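Local atomic coordinates of CYTH domain-containing protein (Pyrococcus horikoshii, PDB entry 2EEN), a protein that is of unknown function but probably acts on a triphosphate-bearing substrate, with metal ions, as CYTH enzymes do. Residues 5-10 with 133-138; 16-21 with 158-163; 109-114 with 121-126. All blocks are in the same frame, centred on the assembly; numbering follows the deposited sequence.

Overall arrangement
From the N terminus, strand 3-9 comes first and pairs in contact 1 with strand 131-139, closing a loop of 122 residues. Helix 12-19 follows at once. Its end meets the end of helix 146-160 in contact 2, which closes a slightly longer loop. The segments of contacts 1 and 2 alternate along the chain, so these two loops cross. Contact 3 is the local hairpin of strands 102-117 and 120-127, and it falls within both loops. Strand 120-127 neighbours strand 131-139, so contacts 1 and 3 continue one antiparallel sheet. Contact 2 packs two helix ends on that sheet through Val18, Leu160 and Val162.

Contact 1 (5-10 with 133-138); sequences ELKGYA and FIEIET
Lys7 lies alongside Glu135, pointing the same way, with its CB 3.7 Å from CG of Glu135. Its NZ bonds to the carbonyl O of Arg168, and Lys7 makes a cation-pi contact with Tyr170. The carboxylate of Glu5 also comes up to that of Glu135, the planes turned 55° against each other. The modelled approach of these two acids is doubtful in detail. Lys76 forms a long, weak ion pair with each. Glu5 gets there because its CG stands opposite the backbone N (chi1 178°) and the extended chain passes Ile136 O. With an alanine in place of Glu5, Lys76 would probably lose one of its two distant acid partners, and Ile136 O the side chain that covers it. Glu3, Glu5 and Lys7 fit the ExExK signature of CYTH proteins. In relatives these residues line a beta tunnel and serve metal and triphosphate binding; the match is consistent with a similar site here. Farther along, CE2 of Phe133 sits over one face of the Tyr9 ring, 3.6 Å from CE2 of Tyr9 and toward the rim. The planes are 40° apart, and Tyr9 OH bonds to Glu166. On the face away from Glu5, Lys7 and Glu135, CB of Leu6 packs 3.8 Å from CG2 of Ile136. Four backbone hydrogen bonds join Leu6 to Ile136 and Gly8 to Ile134. Leu153 and Leu157 of helix 146-160 cover the isoleucines.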
ATOM      1  N   GLU A   5      23.336   2.935  -0.327  1.00 21.71           N
ATOM      2  CA  GLU A   5      23.642   1.587   0.102  1.00 24.22           C
ATOM      3  C   GLU A   5      24.650   0.898  -0.797  1.00 23.42           C
ATOM      4  O   GLU A   5      24.603   1.022  -2.026  1.00 23.01           O
ATOM      5  CB  GLU A   5      22.360   0.751   0.180  1.00 28.66           C
ATOM      6  CG  GLU A   5      22.596  -0.704   0.579  1.00 34.31           C
ATOM      7  CD  GLU A   5      21.315  -1.427   0.969  1.00 37.67           C
ATOM      8  OE1 GLU A   5      20.785  -1.152   2.068  1.00 39.80           O
ATOM      9  OE2 GLU A   5      20.836  -2.266   0.176  1.00 39.53           O
ATOM     10  N   LEU A   6      25.569   0.189  -0.158  1.00 21.47           N
ATOM     11  CA  LEU A   6      26.596  -0.580  -0.840  1.00 21.74           C
ATOM     12  C   LEU A   6      26.547  -1.987  -0.279  1.00 22.89           C
ATOM     13  O   LEU A   6      26.239  -2.187   0.896  1.00 22.24           O
ATOM     14  CB  LEU A   6      27.990  -0.001  -0.586  1.00 23.89           C
ATOM     15  CG  LEU A   6      28.369   1.339  -1.199  1.00 26.04           C
ATOM     16  CD1 LEU A   6      29.824   1.633  -0.857  1.00 25.22           C
ATOM     17  CD2 LEU A   6      28.177   1.294  -2.701  1.00 26.30           C
ATOM     18  N   LYS A   7      26.857  -2.963  -1.121  1.00 20.72           N
ATOM     19  CA  LYS A   7      26.849  -4.352  -0.703  1.00 21.17           C
ATOM     20  C   LYS A   7      28.084  -5.059  -1.226  1.00 20.07           C
ATOM     21  O   LYS A   7      28.554  -4.774  -2.328  1.00 20.71           O
ATOM     22  CB  LYS A   7      25.594  -5.055  -1.231  1.00 20.66           C
ATOM     23  CG  LYS A   7      25.559  -6.559  -0.968  1.00 20.41           C
ATOM     24  CD  LYS A   7      24.167  -7.144  -1.207  1.00 22.01           C
ATOM     25  CE  LYS A   7      23.777  -7.141  -2.677  1.00 21.55           C
ATOM     26  NZ  LYS A   7      22.370  -7.626  -2.855  1.00 24.57           N
ATOM     27  N   GLY A   8      28.602  -5.980  -0.426  1.00 19.92           N
ATOM     28  CA  GLY A   8      29.762  -6.747  -0.823  1.00 20.51           C
ATOM     29  C   GLY A   8      29.598  -8.192  -0.406  1.00 21.06           C
ATOM     30  O   GLY A   8      28.788  -8.506   0.467  1.00 19.84           O
ATOM     31  N   TYR A   9      30.335  -9.088  -1.049  1.00 22.58           N
ATOM     32  CA  TYR A   9      30.269 -10.490  -0.676  1.00 23.36           C
ATOM     33  C   TYR A   9      31.051 -10.601   0.619  1.00 22.22           C
ATOM     34  O   TYR A   9      32.024  -9.871   0.820  1.00 24.02           O
ATOM     35  CB  TYR A   9      30.898 -11.378  -1.755  1.00 21.92           C
ATOM     36  CG  TYR A   9      30.046 -11.497  -2.991  1.00 25.08           C
ATOM     37  CD1 TYR A   9      29.969 -10.453  -3.912  1.00 25.88           C
ATOM     38  CD2 TYR A   9      29.272 -12.632  -3.215  1.00 25.95           C
ATOM     39  CE1 TYR A   9      29.141 -10.534  -5.024  1.00 26.51           C
ATOM     40  CE2 TYR A   9      28.436 -12.722  -4.323  1.00 26.41           C
ATOM     41  CZ  TYR A   9      28.375 -11.671  -5.220  1.00 26.40           C
ATOM     42  OH  TYR A   9      27.535 -11.742  -6.307  1.00 30.11           O
ATOM     43  N   ALA A  10      30.628 -11.498   1.501  1.00 21.39           N
ATOM     44  CA  ALA A  10      31.305 -11.664   2.777  1.00 22.78           C
ATOM     45  C   ALA A  10      31.642 -13.114   3.098  1.00 23.72           C
ATOM     46  O   ALA A  10      31.463 -14.012   2.271  1.00 25.95           O
ATOM     47  CB  ALA A  10      30.456 -11.056   3.902  1.00 20.82           C
ATOM     48  N   PHE A 133      26.752 -11.929   2.828  1.00 15.82           N
ATOM     49  CA  PHE A 133      26.982 -10.612   2.252  1.00 15.27           C
ATOM     50  C   PHE A 133      27.066  -9.611   3.388  1.00 16.85           C
ATOM     51  O   PHE A 133      26.688  -9.902   4.524  1.00 16.08           O
ATOM     52  CB  PHE A 133      25.830 -10.171   1.349  1.00 16.56           C
ATOM     53  CG  PHE A 133      25.691 -10.980   0.101  1.00 16.27           C
ATOM     54  CD1 PHE A 133      25.168 -12.264   0.153  1.00 16.28           C
ATOM     55  CD2 PHE A 133      26.073 -10.454  -1.125  1.00 18.62           C
ATOM     56  CE1 PHE A 133      25.030 -13.022  -1.004  1.00 17.14           C
ATOM     57  CE2 PHE A 133      25.939 -11.206  -2.297  1.00 19.93           C
ATOM     58  CZ  PHE A 133      25.412 -12.491  -2.232  1.00 18.80           C
ATOM     59  N   ILE A 134      27.572  -8.431   3.063  1.00 17.32           N
ATOM     60  CA  ILE A 134      27.657  -7.361   4.032  1.00 16.76           C
ATOM     61  C   ILE A 134      27.152  -6.109   3.337  1.00 18.43           C
ATOM     62  O   ILE A 134      27.526  -5.809   2.199  1.00 18.21           O
ATOM     63  CB  ILE A 134      29.096  -7.141   4.546  1.00 17.41           C
ATOM     64  CG1 ILE A 134      29.090  -5.997   5.569  1.00 16.47           C
ATOM     65  CG2 ILE A 134      30.042  -6.846   3.386  1.00 17.99           C
ATOM     66  CD1 ILE A 134      30.369  -5.862   6.350  1.00 18.14           C
ATOM     67  N   GLU A 135      26.259  -5.398   4.009  1.00 15.77           N
ATOM     68  CA  GLU A 135      25.717  -4.179   3.449  1.00 17.89           C
ATOM     69  C   GLU A 135      26.019  -3.043   4.397  1.00 15.70           C
ATOM     70  O   GLU A 135      26.246  -3.261   5.588  1.00 18.65           O
ATOM     71  CB  GLU A 135      24.203  -4.298   3.245  1.00 21.43           C
ATOM     72  CG  GLU A 135      23.812  -5.150   2.040  1.00 24.99           C
ATOM     73  CD  GLU A 135      22.321  -5.108   1.737  1.00 28.95           C
ATOM     74  OE1 GLU A 135      21.673  -4.085   2.041  1.00 32.28           O
ATOM     75  OE2 GLU A 135      21.795  -6.092   1.173  1.00 31.35           O
ATOM     76  N   ILE A 136      26.063  -1.841   3.844  1.00 16.35           N
ATOM     77  CA  ILE A 136      26.289  -0.643   4.632  1.00 16.17           C
ATOM     78  C   ILE A 136      25.398   0.437   4.039  1.00 17.68           C
ATOM     79  O   ILE A 136      25.209   0.510   2.819  1.00 16.99           O
ATOM     80  CB  ILE A 136      27.777  -0.209   4.621  1.00 15.19           C
ATOM     81  CG1 ILE A 136      27.982   0.919   5.639  1.00 16.06           C
ATOM     82  CG2 ILE A 136      28.201   0.221   3.214  1.00 15.03           C
ATOM     83  CD1 ILE A 136      29.445   1.174   5.979  1.00 13.25           C
ATOM     84  N   GLU A 137      24.826   1.266   4.901  1.00 15.69           N
ATOM     85  CA  GLU A 137      23.935   2.316   4.440  1.00 19.46           C
ATOM     86  C   GLU A 137      23.973   3.559   5.301  1.00 20.03           C
ATOM     87  O   GLU A 137      24.316   3.511   6.485  1.00 19.13           O
ATOM     88  CB  GLU A 137      22.498   1.806   4.412  1.00 22.26           C
ATOM     89  CG  GLU A 137      22.056   1.230   5.749  1.00 30.54           C
ATOM     90  CD  GLU A 137      20.557   1.294   5.951  1.00 35.39           C
ATOM     91  OE1 GLU A 137      20.049   2.387   6.280  1.00 40.86           O
ATOM     92  OE2 GLU A 137      19.887   0.255   5.781  1.00 40.09           O
ATOM     93  N   THR A 138      23.601   4.673   4.683  1.00 20.04           N
ATOM     94  CA  THR A 138      23.528   5.956   5.358  1.00 20.50           C
ATOM     95  C   THR A 138      22.618   6.840   4.525  1.00 22.96           C
ATOM     96  O   THR A 138      22.514   6.660   3.309  1.00 22.18           O
ATOM     97  CB  THR A 138      24.908   6.624   5.484  1.00 21.86           C
ATOM     98  OG1 THR A 138      24.793   7.786   6.321  1.00 23.30           O
ATOM     99  CG2 THR A 138      25.431   7.041   4.111  1.00 23.64           C
TER

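Contact 2 (16-21 with 158-163); sequences EKVRET and RELGVE
Lys17 reaches over to the end of helix 146-160 and donates from NZ to the carbonyl O of Glu159, at 2.9 Å. The amine comes in tilted 17° from the carbonyl plane. The lysine chain is extended throughout, with CG opposite the backbone N (chi1 -169°), and this stretches it across from one helix end to the other. On the way its CD passes 3.3 Å from the carbonyl O of Leu160. The Leu160 side chain touches both Lys17 and Val18. Its CD1 meets CG2 of Val18 at 3.9 Å, and its CD2 lies 4.1 Å from CG of Lys17. Thr21 comes near the same CD2 more loosely.

The second shell fixes both helix ends. Thr21, just past helix 12-19, turns its hydroxyl back to the last turn, and OG1 donates to the carbonyl O of Lys17 at 2.6 Å. The backbone N of Thr21 also bonds to Val18 O. On the other side, Gly161 has positive phi and ends helix 146-160 in a Schellman motif. A CB at these backbone angles would be jammed against the carbonyl O of Leu160. Glu159 O, the acceptor of Lys17, lies just before this turn.

Farther out, both helix ends rest on the antiparallel sheet. Val18 packs on Tyr114, Ile122, Leu124 and Ile134. Leu160 also touches Ile122, and Phe22 lies against it. Arg19, one residue on, forms a salt bridge with Glu112 of strand 102-117.

The polar link is on the solvent side, between the exposed Lys17 and Glu159, while Val18 and Leu160 are buried. A lysine amine set against the C-terminal carbonyls of a helix probably offsets part of the negative end of that helix dipole. The Glu159 carboxylate is too far from NZ for a salt bridge. The link is therefore a charged amine on a neutral backbone carbonyl.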
ATOM      1  N   GLU A  16      33.174 -11.809  11.501  1.00 25.97           N
ATOM      2  CA  GLU A  16      33.818 -11.723  12.806  1.00 28.96           C
ATOM      3  C   GLU A  16      34.454 -10.368  13.062  1.00 27.45           C
ATOM      4  O   GLU A  16      34.378  -9.847  14.176  1.00 28.18           O
ATOM      5  CB  GLU A  16      34.888 -12.804  12.957  1.00 32.72           C
ATOM      6  CG  GLU A  16      34.591 -13.800  14.064  1.00 39.31           C
ATOM      7  CD  GLU A  16      34.328 -13.132  15.403  1.00 42.09           C
ATOM      8  OE1 GLU A  16      35.216 -12.408  15.903  1.00 45.53           O
ATOM      9  OE2 GLU A  16      33.228 -13.335  15.960  1.00 44.72           O
ATOM     10  N   LYS A  17      35.084  -9.806  12.035  1.00 26.26           N
ATOM     11  CA  LYS A  17      35.742  -8.513  12.169  1.00 26.50           C
ATOM     12  C   LYS A  17      34.712  -7.449  12.523  1.00 25.07           C
ATOM     13  O   LYS A  17      34.967  -6.569  13.344  1.00 25.75           O
ATOM     14  CB  LYS A  17      36.476  -8.151  10.873  1.00 27.95           C
ATOM     15  CG  LYS A  17      37.400  -6.948  11.007  1.00 31.70           C
ATOM     16  CD  LYS A  17      38.360  -6.773   9.842  1.00 34.66           C
ATOM     17  CE  LYS A  17      39.348  -5.644  10.097  1.00 37.54           C
ATOM     18  NZ  LYS A  17      40.163  -5.417   8.874  1.00 40.54           N
ATOM     19  N   VAL A  18      33.534  -7.540  11.923  1.00 23.53           N
ATOM     20  CA  VAL A  18      32.490  -6.579  12.227  1.00 21.99           C
ATOM     21  C   VAL A  18      32.044  -6.729  13.675  1.00 23.02           C
ATOM     22  O   VAL A  18      31.848  -5.736  14.379  1.00 24.51           O
ATOM     23  CB  VAL A  18      31.277  -6.772  11.300  1.00 20.49           C
ATOM     24  CG1 VAL A  18      30.061  -6.070  11.873  1.00 18.20           C
ATOM     25  CG2 VAL A  18      31.603  -6.224   9.921  1.00 17.31           C
ATOM     26  N   ARG A  19      31.888  -7.969  14.126  1.00 23.75           N
ATOM     27  CA  ARG A  19      31.444  -8.219  15.492  1.00 27.13           C
ATOM     28  C   ARG A  19      32.442  -7.704  16.521  1.00 28.31           C
ATOM     29  O   ARG A  19      32.061  -7.331  17.635  1.00 28.92           O
ATOM     30  CB  ARG A  19      31.202  -9.714  15.712  1.00 26.94           C
ATOM     31  CG  ARG A  19      30.141 -10.316  14.807  1.00 28.03           C
ATOM     32  CD  ARG A  19      29.728 -11.696  15.293  1.00 32.28           C
ATOM     33  NE  ARG A  19      28.815 -12.355  14.365  1.00 34.02           N
ATOM     34  CZ  ARG A  19      29.196 -13.203  13.415  1.00 35.62           C
ATOM     35  NH1 ARG A  19      30.480 -13.503  13.263  1.00 36.68           N
ATOM     36  NH2 ARG A  19      28.292 -13.746  12.614  1.00 36.47           N
ATOM     37  N   GLU A  20      33.715  -7.676  16.140  1.00 29.27           N
ATOM     38  CA  GLU A  20      34.780  -7.208  17.024  1.00 31.08           C
ATOM     39  C   GLU A  20      35.156  -5.745  16.773  1.00 31.01           C
ATOM     40  O   GLU A  20      36.092  -5.226  17.381  1.00 32.71           O
ATOM     41  CB  GLU A  20      36.018  -8.093  16.849  1.00 34.78           C
ATOM     42  CG  GLU A  20      35.813  -9.548  17.261  1.00 39.47           C
ATOM     43  CD  GLU A  20      35.793  -9.738  18.769  1.00 42.69           C
ATOM     44  OE1 GLU A  20      35.049  -9.004  19.455  1.00 46.29           O
ATOM     45  OE2 GLU A  20      36.517 -10.626  19.270  1.00 45.56           O
ATOM     46  N   THR A  21      34.428  -5.073  15.889  1.00 27.92           N
ATOM     47  CA  THR A  21      34.733  -3.679  15.584  1.00 25.68           C
ATOM     48  C   THR A  21      33.583  -2.735  15.894  1.00 24.99           C
ATOM     49  O   THR A  21      33.794  -1.580  16.268  1.00 25.73           O
ATOM     50  CB  THR A  21      35.076  -3.492  14.092  1.00 26.65           C
ATOM     51  OG1 THR A  21      36.207  -4.299  13.751  1.00 26.18           O
ATOM     52  CG2 THR A  21      35.385  -2.031  13.798  1.00 26.49           C
ATOM     53  N   ARG A 158      35.800  -1.687   2.741  1.00 20.02           N
ATOM     54  CA  ARG A 158      37.101  -2.180   2.309  1.00 20.48           C
ATOM     55  C   ARG A 158      38.040  -2.311   3.503  1.00 20.20           C
ATOM     56  O   ARG A 158      38.879  -3.215   3.549  1.00 20.20           O
ATOM     57  CB  ARG A 158      37.693  -1.262   1.234  1.00 20.51           C
ATOM     58  CG  ARG A 158      37.056  -1.484  -0.132  1.00 21.27           C
ATOM     59  CD  ARG A 158      37.773  -0.747  -1.247  1.00 21.63           C
ATOM     60  NE  ARG A 158      37.320  -1.239  -2.544  1.00 24.64           N
ATOM     61  CZ  ARG A 158      37.635  -2.434  -3.038  1.00 25.06           C
ATOM     62  NH1 ARG A 158      38.413  -3.260  -2.349  1.00 21.66           N
ATOM     63  NH2 ARG A 158      37.152  -2.815  -4.213  1.00 25.21           N
ATOM     64  N   GLU A 159      37.881  -1.434   4.488  1.00 20.87           N
ATOM     65  CA  GLU A 159      38.720  -1.498   5.676  1.00 21.90           C
ATOM     66  C   GLU A 159      38.379  -2.721   6.520  1.00 22.71           C
ATOM     67  O   GLU A 159      39.151  -3.114   7.399  1.00 24.71           O
ATOM     68  CB  GLU A 159      38.564  -0.228   6.508  1.00 22.91           C
ATOM     69  CG  GLU A 159      39.167   1.002   5.849  1.00 27.72           C
ATOM     70  CD  GLU A 159      40.696   1.080   5.908  1.00 31.01           C
ATOM     71  OE1 GLU A 159      41.369   0.202   6.501  1.00 33.43           O
ATOM     72  OE2 GLU A 159      41.220   2.077   5.372  1.00 36.04           O
ATOM     73  N   LEU A 160      37.224  -3.323   6.250  1.00 21.50           N
ATOM     74  CA  LEU A 160      36.788  -4.516   6.969  1.00 22.10           C
ATOM     75  C   LEU A 160      37.186  -5.787   6.230  1.00 22.91           C
ATOM     76  O   LEU A 160      37.065  -6.889   6.763  1.00 24.15           O
ATOM     77  CB  LEU A 160      35.276  -4.488   7.157  1.00 23.81           C
ATOM     78  CG  LEU A 160      34.775  -3.415   8.123  1.00 23.11           C
ATOM     79  CD1 LEU A 160      33.259  -3.308   8.017  1.00 24.59           C
ATOM     80  CD2 LEU A 160      35.211  -3.756   9.542  1.00 24.38           C
ATOM     81  N   GLY A 161      37.653  -5.631   4.998  1.00 23.79           N
ATOM     82  CA  GLY A 161      38.070  -6.783   4.225  1.00 24.04           C
ATOM     83  C   GLY A 161      37.222  -7.086   3.006  1.00 25.16           C
ATOM     84  O   GLY A 161      37.494  -8.047   2.285  1.00 24.30           O
ATOM     85  N   VAL A 162      36.198  -6.277   2.762  1.00 24.14           N
ATOM     86  CA  VAL A 162      35.333  -6.492   1.609  1.00 25.19           C
ATOM     87  C   VAL A 162      36.088  -6.156   0.327  1.00 26.23           C
ATOM     88  O   VAL A 162      36.642  -5.066   0.195  1.00 24.88           O
ATOM     89  CB  VAL A 162      34.067  -5.618   1.696  1.00 26.19           C
ATOM     90  CG1 VAL A 162      33.127  -5.946   0.550  1.00 27.79           C
ATOM     91  CG2 VAL A 162      33.374  -5.854   3.030  1.00 27.07           C
ATOM     92  N   GLU A 163      36.096  -7.095  -0.616  1.00 27.50           N
ATOM     93  CA  GLU A 163      36.804  -6.914  -1.883  1.00 29.28           C
ATOM     94  C   GLU A 163      35.893  -6.872  -3.102  1.00 29.92           C
ATOM     95  O   GLU A 163      36.120  -6.098  -4.031  1.00 28.72           O
ATOM     96  CB  GLU A 163      37.822  -8.038  -2.075  1.00 31.56           C
ATOM     97  CG  GLU A 163      38.936  -8.062  -1.054  1.00 34.71           C
ATOM     98  CD  GLU A 163      39.824  -9.278  -1.208  1.00 38.15           C
ATOM     99  OE1 GLU A 163      40.261  -9.553  -2.347  1.00 41.72           O
ATOM    100  OE2 GLU A 163      40.086  -9.958  -0.195  1.00 40.20           O
TER

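Contact 3 (109-114 with 121-126); sequences KTREKY and TITLDE
Arg111 grips Asp125 side-on with two nitrogens, one to each carboxylate oxygen. NE donates to OD1 and NH2 to OD2 of Asp125, each at 2.9 Å and almost straight. Each oxygen is met on its syn side and lies in the guanidinium plane, but the carboxylate is twisted 29° from it. A bend at chi3 (-74°) turns the arginine end toward the aspartate. CE of Lys109 lies over one face of the guanidinium, and its amine goes on to His30. Asp125 OD2 has a second partner in Tyr170 OH. Thr123 OG1 adds a weak bond to OD1. The two segments are arms of the antiparallel hairpin of strands 102-117 and 120-127, part of the sheet that in CYTH relatives, and probably here, curls into the triphosphate tunnel. Backbone hydrogen bonds join Thr110 with Glu126, Glu112 with Leu124, and Tyr114 with Ile122. Water 1 bonds to Thr110 OG1 and donates to Leu124 O. On the face of Glu112 and Leu124, Tyr114 OH donates to OE1 of Glu112 at 2.6 Å, and Arg19 forms a salt bridge to the same oxygen. Leu124 crosses the Tyr114 ring at about a right angle, with its CD1 3.6 Å from CE1 of Tyr114. Val18 and Phe15 of helix 12-19 pack on Leu124. On the Arg111 face, CG of Lys113 touches CG2 of Thr123 at 3.8 Å, while the Lys113 amine pairs with Glu28.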
ATOM      1  N   LYS A 109      16.483 -14.307   4.548  1.00 14.74           N
ATOM      2  CA  LYS A 109      17.819 -14.107   5.078  1.00 14.72           C
ATOM      3  C   LYS A 109      17.788 -13.712   6.543  1.00 15.88           C
ATOM      4  O   LYS A 109      16.731 -13.412   7.102  1.00 17.17           O
ATOM      5  CB  LYS A 109      18.529 -12.995   4.302  1.00 14.15           C
ATOM      6  CG  LYS A 109      17.895 -11.613   4.527  1.00 13.69           C
ATOM      7  CD  LYS A 109      18.707 -10.494   3.866  1.00 15.80           C
ATOM      8  CE  LYS A 109      18.105  -9.125   4.159  1.00 19.22           C
ATOM      9  NZ  LYS A 109      16.780  -8.929   3.495  1.00 18.07           N
ATOM     10  N   THR A 110      18.959 -13.744   7.165  1.00 16.78           N
ATOM     11  CA  THR A 110      19.080 -13.289   8.537  1.00 15.99           C
ATOM     12  C   THR A 110      19.960 -12.061   8.374  1.00 17.62           C
ATOM     13  O   THR A 110      20.781 -11.998   7.456  1.00 18.27           O
ATOM     14  CB  THR A 110      19.745 -14.322   9.472  1.00 18.91           C
ATOM     15  OG1 THR A 110      21.057 -14.645   9.009  1.00 20.02           O
ATOM     16  CG2 THR A 110      18.901 -15.577   9.539  1.00 20.72           C
ATOM     17  N   ARG A 111      19.763 -11.073   9.233  1.00 17.09           N
ATOM     18  CA  ARG A 111      20.526  -9.840   9.138  1.00 18.68           C
ATOM     19  C   ARG A 111      20.916  -9.373  10.524  1.00 20.13           C
ATOM     20  O   ARG A 111      20.057  -9.148  11.375  1.00 19.50           O
ATOM     21  CB  ARG A 111      19.700  -8.787   8.396  1.00 20.11           C
ATOM     22  CG  ARG A 111      20.222  -7.354   8.510  1.00 22.63           C
ATOM     23  CD  ARG A 111      19.517  -6.424   7.529  1.00 23.15           C
ATOM     24  NE  ARG A 111      19.969  -6.647   6.154  1.00 22.52           N
ATOM     25  CZ  ARG A 111      19.448  -6.059   5.081  1.00 25.41           C
ATOM     26  NH1 ARG A 111      18.439  -5.200   5.204  1.00 26.37           N
ATOM     27  NH2 ARG A 111      19.947  -6.319   3.878  1.00 20.67           N
ATOM     28  N   GLU A 112      22.218  -9.252  10.752  1.00 18.93           N
ATOM     29  CA  GLU A 112      22.714  -8.776  12.037  1.00 18.53           C
ATOM     30  C   GLU A 112      23.112  -7.332  11.769  1.00 18.11           C
ATOM     31  O   GLU A 112      23.955  -7.077  10.915  1.00 16.77           O
ATOM     32  CB  GLU A 112      23.928  -9.570  12.502  1.00 20.01           C
ATOM     33  CG  GLU A 112      23.609 -10.945  13.069  1.00 24.39           C
ATOM     34  CD  GLU A 112      24.862 -11.725  13.438  1.00 27.87           C
ATOM     35  OE1 GLU A 112      25.837 -11.106  13.915  1.00 29.01           O
ATOM     36  OE2 GLU A 112      24.871 -12.962  13.264  1.00 30.52           O
ATOM     37  N   LYS A 113      22.502  -6.399  12.495  1.00 16.25           N
ATOM     38  CA  LYS A 113      22.778  -4.978  12.312  1.00 15.73           C
ATOM     39  C   LYS A 113      23.799  -4.464  13.310  1.00 15.09           C
ATOM     40  O   LYS A 113      23.740  -4.793  14.496  1.00 15.79           O
ATOM     41  CB  LYS A 113      21.495  -4.164  12.463  1.00 18.91           C
ATOM     42  CG  LYS A 113      20.443  -4.400  11.398  1.00 25.08           C
ATOM     43  CD  LYS A 113      19.279  -3.438  11.614  1.00 27.86           C
ATOM     44  CE  LYS A 113      18.195  -3.597  10.565  1.00 31.09           C
ATOM     45  NZ  LYS A 113      17.071  -2.656  10.830  1.00 32.33           N
ATOM     46  N   TYR A 114      24.719  -3.645  12.815  1.00 12.83           N
ATOM     47  CA  TYR A 114      25.776  -3.059  13.627  1.00 14.27           C
ATOM     48  C   TYR A 114      25.859  -1.557  13.446  1.00 13.04           C
ATOM     49  O   TYR A 114      25.716  -1.041  12.342  1.00 16.24           O
ATOM     50  CB  TYR A 114      27.127  -3.682  13.258  1.00 13.48           C
ATOM     51  CG  TYR A 114      27.220  -5.120  13.666  1.00 17.24           C
ATOM     52  CD1 TYR A 114      26.639  -6.123  12.885  1.00 15.75           C
ATOM     53  CD2 TYR A 114      27.795  -5.479  14.886  1.00 17.58           C
ATOM     54  CE1 TYR A 114      26.623  -7.440  13.313  1.00 18.35           C
ATOM     55  CE2 TYR A 114      27.778  -6.799  15.323  1.00 19.90           C
ATOM     56  CZ  TYR A 114      27.187  -7.771  14.530  1.00 19.31           C
ATOM     57  OH  TYR A 114      27.133  -9.076  14.969  1.00 25.37           O
ATOM     58  N   THR A 121      24.965   2.353   9.263  1.00 14.28           N
ATOM     59  CA  THR A 121      24.768   1.012   9.779  1.00 15.19           C
ATOM     60  C   THR A 121      25.297  -0.058   8.831  1.00 15.79           C
ATOM     61  O   THR A 121      25.223   0.087   7.616  1.00 15.48           O
ATOM     62  CB  THR A 121      23.262   0.745  10.019  1.00 19.98           C
ATOM     63  OG1 THR A 121      22.734   1.761  10.879  1.00 25.26           O
ATOM     64  CG2 THR A 121      23.049  -0.619  10.667  1.00 23.07           C
ATOM     65  N   ILE A 122      25.823  -1.128   9.408  1.00 14.89           N
ATOM     66  CA  ILE A 122      26.331  -2.253   8.634  1.00 13.96           C
ATOM     67  C   ILE A 122      25.483  -3.470   8.953  1.00 15.34           C
ATOM     68  O   ILE A 122      25.084  -3.672  10.096  1.00 15.12           O
ATOM     69  CB  ILE A 122      27.795  -2.569   9.002  1.00 16.27           C
ATOM     70  CG1 ILE A 122      28.730  -1.744   8.125  1.00 17.78           C
ATOM     71  CG2 ILE A 122      28.082  -4.070   8.845  1.00 17.44           C
ATOM     72  CD1 ILE A 122      30.171  -1.847   8.546  1.00 16.43           C
ATOM     73  N   THR A 123      25.200  -4.288   7.949  1.00 14.02           N
ATOM     74  CA  THR A 123      24.436  -5.491   8.214  1.00 15.83           C
ATOM     75  C   THR A 123      25.172  -6.706   7.692  1.00 16.08           C
ATOM     76  O   THR A 123      25.773  -6.668   6.617  1.00 18.06           O
ATOM     77  CB  THR A 123      23.034  -5.433   7.577  1.00 18.85           C
ATOM     78  OG1 THR A 123      23.147  -5.310   6.152  1.00 20.31           O
ATOM     79  CG2 THR A 123      22.271  -4.246   8.125  1.00 19.65           C
ATOM     80  N   LEU A 124      25.158  -7.771   8.481  1.00 13.28           N
ATOM     81  CA  LEU A 124      25.789  -9.017   8.074  1.00 14.58           C
ATOM     82  C   LEU A 124      24.609  -9.864   7.638  1.00 15.76           C
ATOM     83  O   LEU A 124      23.756 -10.215   8.451  1.00 16.54           O
ATOM     84  CB  LEU A 124      26.508  -9.677   9.246  1.00 17.09           C
ATOM     85  CG  LEU A 124      27.559  -8.814   9.942  1.00 16.87           C
ATOM     86  CD1 LEU A 124      28.286  -9.674  10.962  1.00 17.40           C
ATOM     87  CD2 LEU A 124      28.531  -8.230   8.918  1.00 18.29           C
ATOM     88  N   ASP A 125      24.557 -10.170   6.346  1.00 14.86           N
ATOM     89  CA  ASP A 125      23.449 -10.939   5.791  1.00 15.55           C
ATOM     90  C   ASP A 125      23.798 -12.371   5.426  1.00 13.50           C
ATOM     91  O   ASP A 125      24.805 -12.624   4.782  1.00 16.63           O
ATOM     92  CB  ASP A 125      22.913 -10.266   4.525  1.00 15.89           C
ATOM     93  CG  ASP A 125      22.384  -8.870   4.766  1.00 19.44           C
ATOM     94  OD1 ASP A 125      22.185  -8.479   5.939  1.00 22.14           O
ATOM     95  OD2 ASP A 125      22.154  -8.165   3.763  1.00 18.30           O
ATOM     96  N   GLU A 126      22.952 -13.306   5.849  1.00 13.87           N
ATOM     97  CA  GLU A 126      23.118 -14.717   5.500  1.00 14.35           C
ATOM     98  C   GLU A 126      21.865 -14.966   4.679  1.00 12.94           C
ATOM     99  O   GLU A 126      20.786 -15.148   5.231  1.00 14.16           O
ATOM    100  CB  GLU A 126      23.109 -15.602   6.745  1.00 17.72           C
ATOM    101  CG  GLU A 126      23.309 -17.074   6.444  1.00 24.53           C
ATOM    102  CD  GLU A 126      24.704 -17.380   5.930  1.00 27.58           C
ATOM    103  OE1 GLU A 126      25.669 -17.214   6.706  1.00 29.86           O
ATOM    104  OE2 GLU A 126      24.841 -17.784   4.756  1.00 26.90           O
TER
HETATM  105  O   HOH W   1      23.000 -12.735   9.542  1.00 21.11           O